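Local coordinates for protein adenosylmethionine-8-amino-7-oxononanoate aminotransferase (Methanocaldococcus jannaschii, PDB 6ZHK) that probably transfers the amino group of S-adenosyl-L-methionine to 8-amino-7-oxononanoate in biotin biosynthesis, with pyridoxal 5'-phosphate as cofactor, at residues 151-156 against 239-244; 161-166 against 170-175; 387-392 against 396-401. All blocks are in the same frame, centred on the assembly; numbering follows the deposited sequence.

Contact 1: 151-156 against 239-244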
loop_
_atom_site.group_PDB
_atom_site.type_symbol
_atom_site.label_atom_id
_atom_site.label_comp_id
_atom_site.label_asym_id
_atom_site.label_seq_id
_atom_site.Cartn_x
_atom_site.Cartn_y
_atom_site.Cartn_z
ATOM N N VAL A 151 5.933 -9.940 -19.569
ATOM C CA VAL A 151 5.064 -10.605 -20.545
ATOM C C VAL A 151 3.766 -9.859 -20.728
ATOM O O VAL A 151 3.257 -9.219 -19.817
ATOM C CB VAL A 151 4.794 -12.086 -20.205
ATOM C CG1 VAL A 151 6.058 -12.912 -20.380
ATOM C CG2 VAL A 151 4.166 -12.294 -18.827
ATOM N N LYS A 152 3.242 -9.942 -21.960
ATOM C CA LYS A 152 1.911 -9.424 -22.231
ATOM C C LYS A 152 0.901 -10.188 -21.364
ATOM O O LYS A 152 1.054 -11.407 -21.155
ATOM C CB LYS A 152 1.594 -9.614 -23.706
ATOM C CG LYS A 152 2.367 -8.698 -24.666
ATOM C CD LYS A 152 2.222 -9.174 -26.114
ATOM C CE LYS A 152 3.410 -8.776 -26.967
ATOM N NZ LYS A 152 3.065 -8.692 -28.409
ATOM N N GLU A 153 -0.082 -9.437 -20.862
ATOM C CA GLU A 153 -1.174 -9.963 -20.050
ATOM C C GLU A 153 -0.709 -10.261 -18.630
ATOM O O GLU A 153 -1.530 -10.699 -17.823
ATOM C CB GLU A 153 -1.779 -11.270 -20.611
ATOM C CG GLU A 153 -2.562 -11.156 -21.926
ATOM C CD GLU A 153 -2.965 -12.488 -22.587
ATOM O OE1 GLU A 153 -2.882 -13.577 -21.933
ATOM O OE2 GLU A 153 -3.335 -12.460 -23.783
ATOM N N GLY A 154 0.570 -10.072 -18.287
ATOM C CA GLY A 154 0.964 -10.251 -16.893
ATOM C C GLY A 154 0.383 -9.127 -16.017
ATOM O O GLY A 154 0.033 -8.066 -16.526
ATOM N N TYR A 155 0.327 -9.341 -14.701
ATOM C CA TYR A 155 -0.325 -8.371 -13.835
ATOM C C TYR A 155 0.452 -8.367 -12.515
ATOM O O TYR A 155 0.730 -9.430 -11.980
ATOM C CB TYR A 155 -1.784 -8.788 -13.576
ATOM C CG TYR A 155 -2.456 -7.850 -12.598
ATOM C CD1 TYR A 155 -2.999 -6.649 -13.027
ATOM C CD2 TYR A 155 -2.551 -8.179 -11.245
ATOM C CE1 TYR A 155 -3.543 -5.733 -12.137
ATOM C CE2 TYR A 155 -3.155 -7.308 -10.345
ATOM C CZ TYR A 155 -3.633 -6.090 -10.805
ATOM O OH TYR A 155 -4.213 -5.248 -9.901
ATOM N N HIS A 156 0.767 -7.150 -12.010
ATOM C CA HIS A 156 1.591 -6.952 -10.826
ATOM C C HIS A 156 0.981 -5.907 -9.900
ATOM O O HIS A 156 1.563 -5.632 -8.846
ATOM C CB HIS A 156 3.024 -6.591 -11.267
ATOM C CG HIS A 156 3.658 -7.787 -11.928
ATOM N ND1 HIS A 156 3.899 -8.956 -11.259
ATOM C CD2 HIS A 156 4.030 -8.005 -13.187
ATOM C CE1 HIS A 156 4.367 -9.875 -12.087
ATOM N NE2 HIS A 156 4.525 -9.296 -13.252
ATOM N N GLY A 239 -2.538 -14.886 -12.968
ATOM C CA GLY A 239 -3.842 -14.841 -12.319
ATOM C C GLY A 239 -4.862 -14.007 -13.092
ATOM O O GLY A 239 -5.925 -14.508 -13.543
ATOM N N SER A 240 -4.572 -12.719 -13.150
ATOM C CA SER A 240 -5.516 -11.742 -13.690
ATOM C C SER A 240 -5.752 -11.990 -15.186
ATOM O O SER A 240 -6.815 -11.673 -15.736
ATOM C CB SER A 240 -4.994 -10.365 -13.429
ATOM O OG SER A 240 -5.726 -9.406 -14.160
ATOM N N ALA A 241 -4.807 -12.676 -15.850
ATOM C CA ALA A 241 -5.022 -13.023 -17.252
ATOM C C ALA A 241 -6.044 -14.160 -17.380
ATOM O O ALA A 241 -6.443 -14.481 -18.491
ATOM C CB ALA A 241 -3.722 -13.390 -17.952
ATOM N N GLY A 242 -6.406 -14.819 -16.265
ATOM C CA GLY A 242 -7.449 -15.833 -16.264
ATOM C C GLY A 242 -6.952 -17.201 -15.806
ATOM O O GLY A 242 -7.344 -18.239 -16.380
ATOM N N MET A 243 -6.035 -17.194 -14.819
ATOM C CA MET A 243 -5.450 -18.372 -14.226
ATOM C C MET A 243 -4.823 -19.238 -15.302
ATOM O O MET A 243 -5.054 -20.437 -15.317
ATOM C CB MET A 243 -6.477 -19.185 -13.397
ATOM C CG MET A 243 -7.072 -18.340 -12.267
ATOM S SD MET A 243 -5.773 -17.939 -11.049
ATOM C CE MET A 243 -6.472 -16.414 -10.382
ATOM N N ILE A 244 -3.972 -18.642 -16.149
ATOM C CA ILE A 244 -3.303 -19.473 -17.136
ATOM C C ILE A 244 -1.936 -19.902 -16.608
ATOM O O ILE A 244 -1.099 -19.075 -16.296
ATOM C CB ILE A 244 -3.146 -18.682 -18.444
ATOM C CG1 ILE A 244 -4.446 -17.957 -18.828
ATOM C CG2 ILE A 244 -2.651 -19.628 -19.529
ATOM C CD1 ILE A 244 -4.286 -16.958 -19.966
HETATM O O HOH W 1 -1.814 -12.280 -15.234
#
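Tyr155 swings its CG opposite the backbone N (chi1 176°), which carries the ring past Ser240, while Glu153 sets its CG beside the backbone N (chi1 -69°) and runs out extended toward Ile244. Two loops of the class-III aminotransferase fold meet here: a type II beta turn from Val151 to Gly154, following strand 147-151, and the loop 239-244, whose Met243 and Ile244 form a G1 bulge opposite Met238. Tyr155, a predicted substrate-binding residue, touches Ser240 CB with its own CB at 3.6 Å, and that methylene lies oblique to the ring, 3.7 Å from Tyr155 CG. Tyr155 OH is hydrogen-bonded to Asp158 OD1. With an alanine at Tyr155, Asp158 would probably lose this hydroxyl partner and Ser240 CB the ring beside it. On the turn side, Ala241 CB sits 3.9 Å from Glu153 CB and 3.5 Å from Glu153 O. Glu153 OE1, 4.2 Å from Ile244 CD1 in a loose, roughly right-angled crossing, finds its polar partner in Tyr189. No direct hydrogen bond joins the two segments; one water does, donating to Glu153 O at 3.0 Å and accepting from Ala241 N at 3.1 Å.

Contact 2: 161-166 against 170-175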
loop_
_atom_site.group_PDB
_atom_site.type_symbol
_atom_site.label_atom_id
_atom_site.label_comp_id
_atom_site.label_asym_id
_atom_site.label_seq_id
_atom_site.Cartn_x
_atom_site.Cartn_y
_atom_site.Cartn_z
ATOM N N GLY A 161 4.372 2.088 -11.094
ATOM C CA GLY A 161 5.444 1.128 -11.302
ATOM C C GLY A 161 4.945 -0.278 -11.607
ATOM O O GLY A 161 5.438 -0.917 -12.580
ATOM N N ALA A 162 3.959 -0.734 -10.786
ATOM C CA ALA A 162 3.380 -2.059 -11.044
ATOM C C ALA A 162 2.721 -2.114 -12.423
ATOM O O ALA A 162 2.836 -3.113 -13.108
ATOM C CB ALA A 162 2.348 -2.407 -9.954
ATOM N N MET A 163 1.990 -1.054 -12.797
ATOM C CA MET A 163 1.310 -1.068 -14.104
ATOM C C MET A 163 2.366 -1.121 -15.233
ATOM O O MET A 163 2.087 -1.708 -16.267
ATOM C CB MET A 163 0.467 0.212 -14.344
ATOM C CG MET A 163 -0.782 0.266 -13.498
ATOM S SD MET A 163 -1.863 1.605 -14.093
ATOM C CE MET A 163 -1.014 3.051 -13.443
ATOM N N SER A 164 3.490 -0.405 -15.091
ATOM C CA SER A 164 4.510 -0.286 -16.160
ATOM C C SER A 164 5.031 -1.678 -16.502
ATOM O O SER A 164 5.139 -2.014 -17.680
ATOM C CB SER A 164 5.714 0.594 -15.781
ATOM O OG SER A 164 5.230 1.908 -15.540
ATOM N N VAL A 165 5.266 -2.476 -15.466
ATOM C CA VAL A 165 5.930 -3.754 -15.729
ATOM C C VAL A 165 4.914 -4.826 -16.053
ATOM O O VAL A 165 5.280 -5.905 -16.588
ATOM C CB VAL A 165 6.880 -4.206 -14.619
ATOM C CG1 VAL A 165 8.081 -3.283 -14.443
ATOM C CG2 VAL A 165 6.161 -4.488 -13.297
ATOM N N GLY A 166 3.646 -4.532 -15.713
ATOM C CA GLY A 166 2.562 -5.455 -16.041
ATOM C C GLY A 166 2.291 -5.369 -17.536
ATOM O O GLY A 166 2.805 -4.460 -18.219
ATOM N N LEU A 170 -6.099 -3.914 -20.890
ATOM C CA LEU A 170 -7.450 -3.423 -20.633
ATOM C C LEU A 170 -7.442 -2.535 -19.392
ATOM O O LEU A 170 -8.071 -1.470 -19.409
ATOM C CB LEU A 170 -8.414 -4.610 -20.414
ATOM C CG LEU A 170 -9.851 -4.258 -20.015
ATOM C CD1 LEU A 170 -10.655 -3.577 -21.126
ATOM C CD2 LEU A 170 -10.576 -5.512 -19.470
ATOM N N PHE A 171 -6.822 -3.051 -18.307
ATOM C CA PHE A 171 -6.861 -2.315 -17.035
ATOM C C PHE A 171 -6.026 -1.023 -17.049
ATOM O O PHE A 171 -6.396 -0.017 -16.398
ATOM C CB PHE A 171 -6.389 -3.207 -15.871
ATOM C CG PHE A 171 -7.207 -4.449 -15.616
ATOM C CD1 PHE A 171 -8.527 -4.544 -16.071
ATOM C CD2 PHE A 171 -6.633 -5.547 -14.969
ATOM C CE1 PHE A 171 -9.288 -5.680 -15.821
ATOM C CE2 PHE A 171 -7.398 -6.689 -14.758
ATOM C CZ PHE A 171 -8.713 -6.754 -15.169
ATOM N N HIS A 172 -4.855 -1.073 -17.710
ATOM C CA HIS A 172 -3.862 -0.018 -17.509
ATOM C C HIS A 172 -3.451 0.730 -18.795
ATOM O O HIS A 172 -2.729 1.713 -18.720
ATOM C CB HIS A 172 -2.606 -0.683 -16.928
ATOM C CG HIS A 172 -2.867 -1.445 -15.666
ATOM N ND1 HIS A 172 -2.114 -2.572 -15.314
ATOM C CD2 HIS A 172 -3.640 -1.156 -14.622
ATOM C CE1 HIS A 172 -2.512 -2.966 -14.115
ATOM N NE2 HIS A 172 -3.428 -2.107 -13.663
ATOM N N GLY A 173 -3.935 0.293 -19.966
ATOM C CA GLY A 173 -3.572 0.810 -21.277
ATOM C C GLY A 173 -3.790 2.329 -21.410
ATOM O O GLY A 173 -2.976 3.029 -22.037
ATOM N N VAL A 174 -4.874 2.835 -20.860
ATOM C CA VAL A 174 -5.086 4.281 -20.891
ATOM C C VAL A 174 -3.963 5.098 -20.211
ATOM O O VAL A 174 -3.754 6.286 -20.520
ATOM C CB VAL A 174 -6.475 4.599 -20.334
ATOM C CG1 VAL A 174 -6.597 4.367 -18.823
ATOM C CG2 VAL A 174 -6.886 6.030 -20.717
ATOM N N PHE A 175 -3.263 4.496 -19.236
ATOM C CA PHE A 175 -2.236 5.218 -18.470
ATOM C C PHE A 175 -0.870 5.248 -19.164
ATOM O O PHE A 175 0.103 5.748 -18.577
ATOM C CB PHE A 175 -2.172 4.635 -17.052
ATOM C CG PHE A 175 -3.456 4.845 -16.307
ATOM C CD1 PHE A 175 -3.818 6.126 -15.875
ATOM C CD2 PHE A 175 -4.363 3.810 -16.128
ATOM C CE1 PHE A 175 -5.045 6.346 -15.260
ATOM C CE2 PHE A 175 -5.568 4.037 -15.485
ATOM C CZ PHE A 175 -5.903 5.300 -15.059
HETATM O O HOH W 2 0.058 -3.400 -17.082
#
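Met163 reaches across, atom by atom, to His172 and Phe175. Met163 CB starts toward the imidazole and lies 3.9 Å from His172 ND1. With chi1 at -72°, Met163 CG stands beside the backbone N and comes to rest over the middle of the ring: it is 3.4 Å from the His172 centroid and only 9° off the ring normal, a CH-pi contact. Met163 SD then slides toward the carbon side of the imidazole, 3.3 Å from His172 CD2 and oblique to the plane. Met163 SD also lies 3.9 Å from Phe175 CD2, a Met-aromatic contact, oblique to the ring. The bend at chi3 (-76°) lets Met163 CE end 4.1 Å from Phe175 CB, so the thioether spans both residues.

The imidazole is thus covered on one face by Met163 CG and on the other, nearer its rim, by Phe171 CB. At its edge, in the ring plane, a water joins the two segments: it lies 2.9 Å from His172 ND1 and donates to Met163 O at 2.8 Å. Together with the hydrogen bond from His172 NE2 to Asp158 OD1, this engages both ring nitrogens and is likely to fix the ring's rotation. The His172 side chain lies about 4 Å, at the nearest atoms, from those of Tyr155 and Tyr25, both predicted to meet substrate.

The contact packs the short helix 160-165 against helix 169-172 and the 3-10 turn that follows it. Lys131 and Gln135 of the second subunit, on its helix 122-140, cover Met163 and Phe175, while Val165 O at the end of helix 160-165 is hydrogen-bonded to Ser150 OG on strand 147-151, and Gly166 O just beyond it to His184 NE2 on strand 183-185.

Contact 3: 387-392 against 396-401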
loop_
_atom_site.group_PDB
_atom_site.type_symbol
_atom_site.label_atom_id
_atom_site.label_comp_id
_atom_site.label_asym_id
_atom_site.label_seq_id
_atom_site.Cartn_x
_atom_site.Cartn_y
_atom_site.Cartn_z
ATOM N N ASP A 387 -12.103 -24.100 -22.001
ATOM C CA ASP A 387 -10.843 -24.524 -21.408
ATOM C C ASP A 387 -11.003 -24.569 -19.900
ATOM O O ASP A 387 -11.651 -23.694 -19.316
ATOM C CB ASP A 387 -9.686 -23.598 -21.860
ATOM C CG ASP A 387 -8.271 -24.063 -21.510
ATOM O OD1 ASP A 387 -8.001 -25.291 -21.617
ATOM O OD2 ASP A 387 -7.438 -23.179 -21.141
ATOM N N VAL A 388 -10.465 -25.631 -19.309
ATOM C CA VAL A 388 -10.311 -25.772 -17.866
ATOM C C VAL A 388 -8.825 -25.905 -17.575
ATOM O O VAL A 388 -8.173 -26.817 -18.072
ATOM C CB VAL A 388 -11.094 -26.944 -17.242
ATOM C CG1 VAL A 388 -10.845 -27.031 -15.728
ATOM C CG2 VAL A 388 -12.587 -26.821 -17.524
ATOM N N ARG A 389 -8.284 -24.968 -16.793
ATOM C CA ARG A 389 -6.837 -24.938 -16.629
ATOM C C ARG A 389 -6.484 -24.313 -15.293
ATOM O O ARG A 389 -7.311 -23.627 -14.703
ATOM C CB ARG A 389 -6.179 -24.161 -17.776
ATOM C CG ARG A 389 -6.232 -22.642 -17.652
ATOM C CD ARG A 389 -7.594 -22.079 -17.877
ATOM N NE ARG A 389 -7.650 -20.622 -18.067
ATOM C CZ ARG A 389 -7.927 -19.991 -19.219
ATOM N NH1 ARG A 389 -8.154 -20.672 -20.333
ATOM N NH2 ARG A 389 -8.120 -18.690 -19.215
ATOM N N GLY A 390 -5.250 -24.554 -14.836
ATOM C CA GLY A 390 -4.784 -23.902 -13.625
ATOM C C GLY A 390 -3.678 -24.706 -12.964
ATOM O O GLY A 390 -3.201 -25.685 -13.542
ATOM N N ARG A 391 -3.341 -24.347 -11.725
ATOM C CA ARG A 391 -2.410 -25.123 -10.921
ATOM C C ARG A 391 -2.940 -25.184 -9.492
ATOM O O ARG A 391 -3.308 -24.152 -8.926
ATOM C CB ARG A 391 -1.046 -24.433 -10.803
ATOM C CG ARG A 391 -0.247 -24.286 -12.084
ATOM C CD ARG A 391 1.169 -23.810 -11.680
ATOM N NE ARG A 391 2.036 -23.754 -12.846
ATOM C CZ ARG A 391 2.660 -24.823 -13.325
ATOM N NH1 ARG A 391 2.578 -25.979 -12.685
ATOM N NH2 ARG A 391 3.454 -24.687 -14.378
ATOM N N GLY A 392 -3.043 -26.390 -8.942
ATOM C CA GLY A 392 -3.541 -26.589 -7.571
ATOM C C GLY A 392 -4.944 -25.995 -7.374
ATOM O O GLY A 392 -5.875 -26.313 -8.130
ATOM N N GLY A 396 -8.972 -21.618 -13.759
ATOM C CA GLY A 396 -9.904 -20.824 -14.547
ATOM C C GLY A 396 -10.745 -21.724 -15.453
ATOM O O GLY A 396 -10.263 -22.787 -15.913
ATOM N N ILE A 397 -12.001 -21.304 -15.663
ATOM C CA ILE A 397 -12.887 -21.995 -16.607
ATOM C C ILE A 397 -13.358 -20.975 -17.621
ATOM O O ILE A 397 -14.130 -20.066 -17.286
ATOM C CB ILE A 397 -14.081 -22.712 -15.926
ATOM C CG1 ILE A 397 -13.589 -23.694 -14.884
ATOM C CG2 ILE A 397 -15.012 -23.379 -16.955
ATOM C CD1 ILE A 397 -13.413 -23.053 -13.523
ATOM N N GLU A 398 -12.823 -21.128 -18.842
ATOM C CA GLU A 398 -12.939 -20.135 -19.897
ATOM C C GLU A 398 -14.211 -20.388 -20.710
ATOM O O GLU A 398 -14.346 -21.442 -21.332
ATOM C CB GLU A 398 -11.709 -20.097 -20.821
ATOM C CG GLU A 398 -11.854 -18.955 -21.815
ATOM C CD GLU A 398 -10.618 -18.428 -22.537
ATOM O OE1 GLU A 398 -9.617 -19.162 -22.652
ATOM O OE2 GLU A 398 -10.681 -17.273 -23.012
ATOM N N LEU A 399 -15.122 -19.406 -20.729
ATOM C CA LEU A 399 -16.405 -19.589 -21.412
ATOM C C LEU A 399 -16.258 -19.170 -22.867
ATOM O O LEU A 399 -15.582 -18.189 -23.115
ATOM C CB LEU A 399 -17.459 -18.708 -20.727
ATOM C CG LEU A 399 -17.763 -19.150 -19.288
ATOM C CD1 LEU A 399 -18.679 -18.174 -18.534
ATOM C CD2 LEU A 399 -18.296 -20.565 -19.222
ATOM N N VAL A 400 -16.932 -19.872 -23.807
ATOM C CA VAL A 400 -16.820 -19.524 -25.222
ATOM C C VAL A 400 -18.191 -19.706 -25.871
ATOM O O VAL A 400 -18.980 -20.553 -25.448
ATOM C CB VAL A 400 -15.780 -20.361 -25.985
ATOM C CG1 VAL A 400 -14.367 -19.957 -25.597
ATOM C CG2 VAL A 400 -16.003 -21.858 -25.775
ATOM N N LYS A 401 -18.429 -18.883 -26.888
ATOM C CA LYS A 401 -19.659 -18.787 -27.659
ATOM C C LYS A 401 -19.740 -20.022 -28.546
ATOM O O LYS A 401 -20.806 -20.598 -28.690
ATOM C CB LYS A 401 -19.588 -17.513 -28.512
ATOM C CG LYS A 401 -20.877 -16.722 -28.687
ATOM C CD LYS A 401 -20.706 -15.411 -29.433
ATOM C CE LYS A 401 -21.974 -14.938 -30.122
ATOM N NZ LYS A 401 -21.699 -14.404 -31.478
#
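Arg389 and Gly396 exchange a pair of backbone hydrogen bonds in the antiparallel hairpin of strands 385-391 and 394-399, whose segments here run at 155° to each other. Arg389 N gives to Gly396 O at 3.1 Å, and Gly396 N returns to Arg389 O at 2.8 Å. Two residues along, Glu398 N donates to Asp387 O at 2.9 Å. Between these pairs, Val388 and Ile397 form a non-hydrogen-bonded pair with CA-H...O contacts. Strand 394-399 also pairs with strand 436-439, Ile397 with Ile437, as the middle of a three-stranded antiparallel sheet.

Apolar packing is slight: Val388 CG2 meets Ile397 CG1 at 4.2 Å on the face they share.

Charged contacts occupy the other face. Arg389 has chi1 79°, with CG between the backbone N and the carbonyl carbon, and a bend at chi2 lays Arg389 CD 3.4 Å from Gly396 O. Arg389 NH1 makes hydrogen-bonded salt bridges to Asp387 OD2, through its anti lone pair, at 2.7 Å and to Glu398 OE1 at 3.1 Å. Both oxygens lie near the guanidinium plane, yet the Glu398 carboxylate is turned 79° from it and is met from above its own plane.

Chemically, NH1 serves two carboxylates, and the positive charge of the guanidinium probably offsets the repulsion between Asp387 OD2 and Glu398 OE1, which stand 4.8 Å apart.

Contact 2 lies within the chain between the two segments of contact 1, and contact 3 follows much later. The centres of contacts 1 and 2 are 12 Å apart, those of 1 and 3 14 Å. Contact 1 touches both others, while contacts 2 and 3 stay about 12 Å apart at their nearest atoms. Tyr155 CE1 touches His172 CE1 at 3.6 Å, connecting the loop after strand 147-151 of the seven-stranded sheet to helix 169-172. Toward contact 3, Arg389 NE probably donates to Gly242 O at 2.9 Å. The loop of Tyr155, a predicted substrate-binding residue, is thereby joined to the hairpin of strands 385-391 and 394-399 and to the subunit interface, which contact 2 meets through several residues and contact 1 through Tyr155.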